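Side-chain contacts in RNA silencing suppressor p19 (Carnation Italian ringspot virus, PDB 6BJV), which suppresses RNA silencing in plants by binding short interfering RNAs as a homodimer and selecting them by duplex length: residues A[89-92]-A[93-96]; A[137-140]-A[141-145]. All blocks are in the same frame, centred on the assembly; numbering follows the deposited sequence.

Both contacts are local and partly buried, on the helical side of the four-stranded antiparallel sheet, and they show how the chemistry of a turn can follow its place in the helix. At the start of helix 92-99, contact 1 joins through backbone carbonyls and a serine hydroxyl, with Trp90, Ser94 and Val95 buried and Thr91 and Asp93 exposed. In contact 2, late in helix 130-144, a salt bridge near the second subunit adds to the backbone hydrogen bonds; Ala137, Ser140, Lys141 and Leu144 are buried, the Arg139-Glu143 pair partly exposed. The two meet directly: CH2 of Trp90 packs 3.4 Å from CA of Ile138, and CB of Ser89 lies 3.3 Å from NZ of Lys141.

Contact 1: residues A[89-92]-A[93-96]; sequences SWTG and DSVN
Thr91 and Gly92 pass directly into the first turn of helix 92-99, with Thr91 at the N-cap position, and their carbonyls meet the amides of Val95 and Asn96. The straighter bond runs from Asn96 N to Gly92 O (3.2 Å, N-H...O angle 167°), its donor tilted 27° from the carbonyl plane; Val95 N reaches Thr91 O only weakly, at 3.3 Å. The N-cap side chain makes no capping bond to the turn. Its OG1 instead swings beside the carbonyl carbon, where it takes a weak, bent bond from the following amide, Gly92 N, while CG2 faces the hydroxyl of Ser94.

That hydroxyl carries the side-chain part of the contact. Ser94 OG, turned back over its own backbone by a chi1 of 65°, sits 2.8 Å from Thr91 O and 3.6 Å from CB of Trp90. It also pairs with Pro29 O, tying the start of the helix to the loop that carries Pro29; the single hydroxyl proton could serve either Thr91 O or Pro29 O, and the geometry does not settle which.

Val95 and Trp90 take the contact inward. The indole of Trp90 meets Trp63 edge-to-face and also meets the ring of Tyr112, while its NE1 makes a weak hydrogen bond to Glu61. Val95 packs on Trp63 and Phe65 of strand 58-65 and on Cys134, so the helix start packs against both the sheet and helix 130-144. On the turn itself, the CG1 branch of Val95 lies close to two carbonyl oxygens, 3.0 Å from Gly92 O and 3.3 Å from Thr91 O.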
# COMPACT_ATOMS: atom_id res chain seq x y z
N SER A 89 -17.91 4.72 2.23
CA SER A 89 -17.91 3.73 1.17
C SER A 89 -17.91 2.31 1.72
O SER A 89 -18.50 1.41 1.12
CB SER A 89 -16.69 3.93 0.26
OG SER A 89 -16.71 3.03 -0.83
N TRP A 90 -17.25 2.10 2.86
CA TRP A 90 -17.23 0.80 3.52
C TRP A 90 -16.82 1.01 4.96
O TRP A 90 -15.96 1.84 5.26
CB TRP A 90 -16.27 -0.17 2.82
CG TRP A 90 -14.86 0.34 2.74
CD1 TRP A 90 -14.28 0.96 1.67
CD2 TRP A 90 -13.86 0.27 3.76
NE1 TRP A 90 -12.98 1.29 1.97
CE2 TRP A 90 -12.70 0.87 3.24
CE3 TRP A 90 -13.83 -0.24 5.06
CZ2 TRP A 90 -11.52 0.98 3.98
CZ3 TRP A 90 -12.66 -0.13 5.79
CH2 TRP A 90 -11.52 0.47 5.25
N THR A 91 -17.43 0.25 5.86
CA THR A 91 -17.10 0.27 7.27
C THR A 91 -16.46 -1.06 7.66
O THR A 91 -16.29 -1.96 6.83
CB THR A 91 -18.35 0.56 8.12
OG1 THR A 91 -18.02 0.43 9.51
CG2 THR A 91 -19.48 -0.40 7.78
N GLY A 92 -16.09 -1.17 8.93
CA GLY A 92 -15.46 -2.40 9.40
C GLY A 92 -16.38 -3.60 9.33
O GLY A 92 -15.94 -4.71 9.01
N ASP A 93 -17.67 -3.40 9.61
CA ASP A 93 -18.61 -4.51 9.58
C ASP A 93 -18.91 -4.93 8.15
O ASP A 93 -19.06 -6.13 7.87
CB ASP A 93 -19.90 -4.11 10.30
CG ASP A 93 -19.64 -3.59 11.71
OD1 ASP A 93 -18.54 -3.82 12.23
OD2 ASP A 93 -20.55 -2.95 12.28
N SER A 94 -19.01 -3.98 7.23
CA SER A 94 -19.34 -4.31 5.85
C SER A 94 -18.26 -5.17 5.21
O SER A 94 -18.56 -6.04 4.38
CB SER A 94 -19.54 -3.03 5.03
OG SER A 94 -18.33 -2.30 4.93
N VAL A 95 -17.00 -4.96 5.58
CA VAL A 95 -15.91 -5.76 5.02
C VAL A 95 -15.84 -7.12 5.71
O VAL A 95 -15.67 -8.15 5.04
CB VAL A 95 -14.58 -4.99 5.13
CG1 VAL A 95 -14.30 -4.54 6.55
CG2 VAL A 95 -13.42 -5.83 4.60
N ASN A 96 -15.98 -7.16 7.03
CA ASN A 96 -16.02 -8.44 7.73
C ASN A 96 -17.22 -9.26 7.28
O ASN A 96 -17.10 -10.47 7.03
CB ASN A 96 -16.05 -8.22 9.24
CG ASN A 96 -14.70 -7.80 9.80
OD1 ASN A 96 -13.65 -8.16 9.26
ND2 ASN A 96 -14.72 -7.04 10.89

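Contact 2: residues A[137-140]-A[141-145]; sequences AIRS and KQELL
Arg139 and Glu143, one helical turn apart, form a salt bridge on helix 130-144, with NH1 of Arg139 3.1 Å from OE2 of Glu143. The guanidinium and carboxylate planes are only 15° apart, yet the oxygen stands well out of the guanidinium plane and no N-H points at it, so the attraction is one of charge rather than a directed bond. Water 1 supplies the directed link: lying in plane at the guanidinium edge, it accepts from NH2 of Arg139 at 2.9 Å and donates to OE2 of Glu143 at 3.3 Å. Bends in both chains bring the groups together, at chi3 in Arg139 (-36°) and at chi2 in Glu143 (87°).

Beneath the ion pair, the backbone holds the two residues in step. Glu143 N bonds to Arg139 O at 3.1 Å, the donor nearly in line with the C=O bond, and Lys141 N bonds to Ala137 O at 2.9 Å.

Ser140 OG turns back one turn to Met136 O and Gln142 NE2 reaches forward to Gln146, while the fully extended Lys141 chain runs inward past Tyr112 and Trp90 to hydrogen-bond through NZ with Val86 O, Glu61 being a long, weak ionic partner. Arg139 NH1 also forms a salt bridge with Glu143 of the second subunit, and Met136 of that subunit packs on Glu143 and Leu144 of this chain. The helix thus faces its dimer mate with the charged pair, while Ala137, Ser140 and Leu144 rest on strands 109-116 and 119-126.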
# COMPACT_ATOMS: atom_id res chain seq x y z
N ALA A 137 -6.42 0.31 6.91
CA ALA A 137 -6.85 0.73 5.59
C ALA A 137 -7.81 1.91 5.65
O ALA A 137 -7.75 2.81 4.80
CB ALA A 137 -7.50 -0.44 4.86
N ILE A 138 -8.70 1.93 6.64
CA ILE A 138 -9.71 2.98 6.71
C ILE A 138 -9.05 4.34 6.89
O ILE A 138 -9.47 5.33 6.27
CB ILE A 138 -10.73 2.69 7.83
CG1 ILE A 138 -11.84 3.75 7.85
CG2 ILE A 138 -10.05 2.64 9.19
CD1 ILE A 138 -12.72 3.76 6.61
N ARG A 139 -8.03 4.42 7.73
CA ARG A 139 -7.37 5.69 7.98
C ARG A 139 -6.28 5.99 6.96
O ARG A 139 -6.04 7.17 6.65
CB ARG A 139 -6.79 5.73 9.39
CG ARG A 139 -5.58 4.84 9.61
CD ARG A 139 -5.20 4.80 11.09
NE ARG A 139 -5.41 6.09 11.75
CZ ARG A 139 -4.68 7.19 11.51
NH1 ARG A 139 -3.70 7.17 10.62
NH2 ARG A 139 -4.95 8.31 12.16
N SER A 140 -5.62 4.97 6.41
CA SER A 140 -4.77 5.18 5.25
C SER A 140 -5.56 5.82 4.12
O SER A 140 -5.01 6.63 3.36
CB SER A 140 -4.16 3.86 4.79
OG SER A 140 -3.30 3.32 5.78
N LYS A 141 -6.84 5.47 3.99
CA LYS A 141 -7.72 6.13 3.03
C LYS A 141 -7.95 7.59 3.41
O LYS A 141 -8.17 8.43 2.53
CB LYS A 141 -9.04 5.38 2.95
CG LYS A 141 -10.07 5.97 2.00
CD LYS A 141 -11.39 5.23 2.10
CE LYS A 141 -12.41 5.76 1.12
NZ LYS A 141 -13.72 5.07 1.26
N GLN A 142 -7.90 7.91 4.70
CA GLN A 142 -8.14 9.27 5.15
C GLN A 142 -6.99 10.20 4.75
O GLN A 142 -7.22 11.28 4.20
CB GLN A 142 -8.36 9.30 6.66
CG GLN A 142 -8.79 10.66 7.20
CD GLN A 142 -8.81 10.70 8.72
OE1 GLN A 142 -8.46 9.72 9.39
NE2 GLN A 142 -9.21 11.84 9.27
N GLU A 143 -5.76 9.79 5.04
CA GLU A 143 -4.61 10.66 4.76
C GLU A 143 -4.44 10.88 3.26
O GLU A 143 -4.10 11.98 2.83
CB GLU A 143 -3.34 10.07 5.36
CG GLU A 143 -3.25 10.18 6.87
CD GLU A 143 -3.91 9.01 7.58
OE1 GLU A 143 -3.66 7.85 7.18
OE2 GLU A 143 -4.68 9.25 8.53
N LEU A 144 -4.67 9.84 2.45
CA LEU A 144 -4.52 9.98 1.01
C LEU A 144 -5.45 11.07 0.47
O LEU A 144 -5.07 11.82 -0.44
CB LEU A 144 -4.81 8.65 0.31
CG LEU A 144 -4.72 8.66 -1.22
CD1 LEU A 144 -3.31 8.98 -1.69
CD2 LEU A 144 -5.19 7.34 -1.79
N LEU A 145 -6.66 11.16 1.01
CA LEU A 145 -7.64 12.14 0.56
C LEU A 145 -7.56 13.45 1.33
O LEU A 145 -8.36 14.36 1.05
CB LEU A 145 -9.05 11.55 0.68
CG LEU A 145 -9.25 10.19 0.01
CD1 LEU A 145 -10.67 9.69 0.22
CD2 LEU A 145 -8.92 10.25 -1.48
O HOH W 1 -2.90 10.14 11.11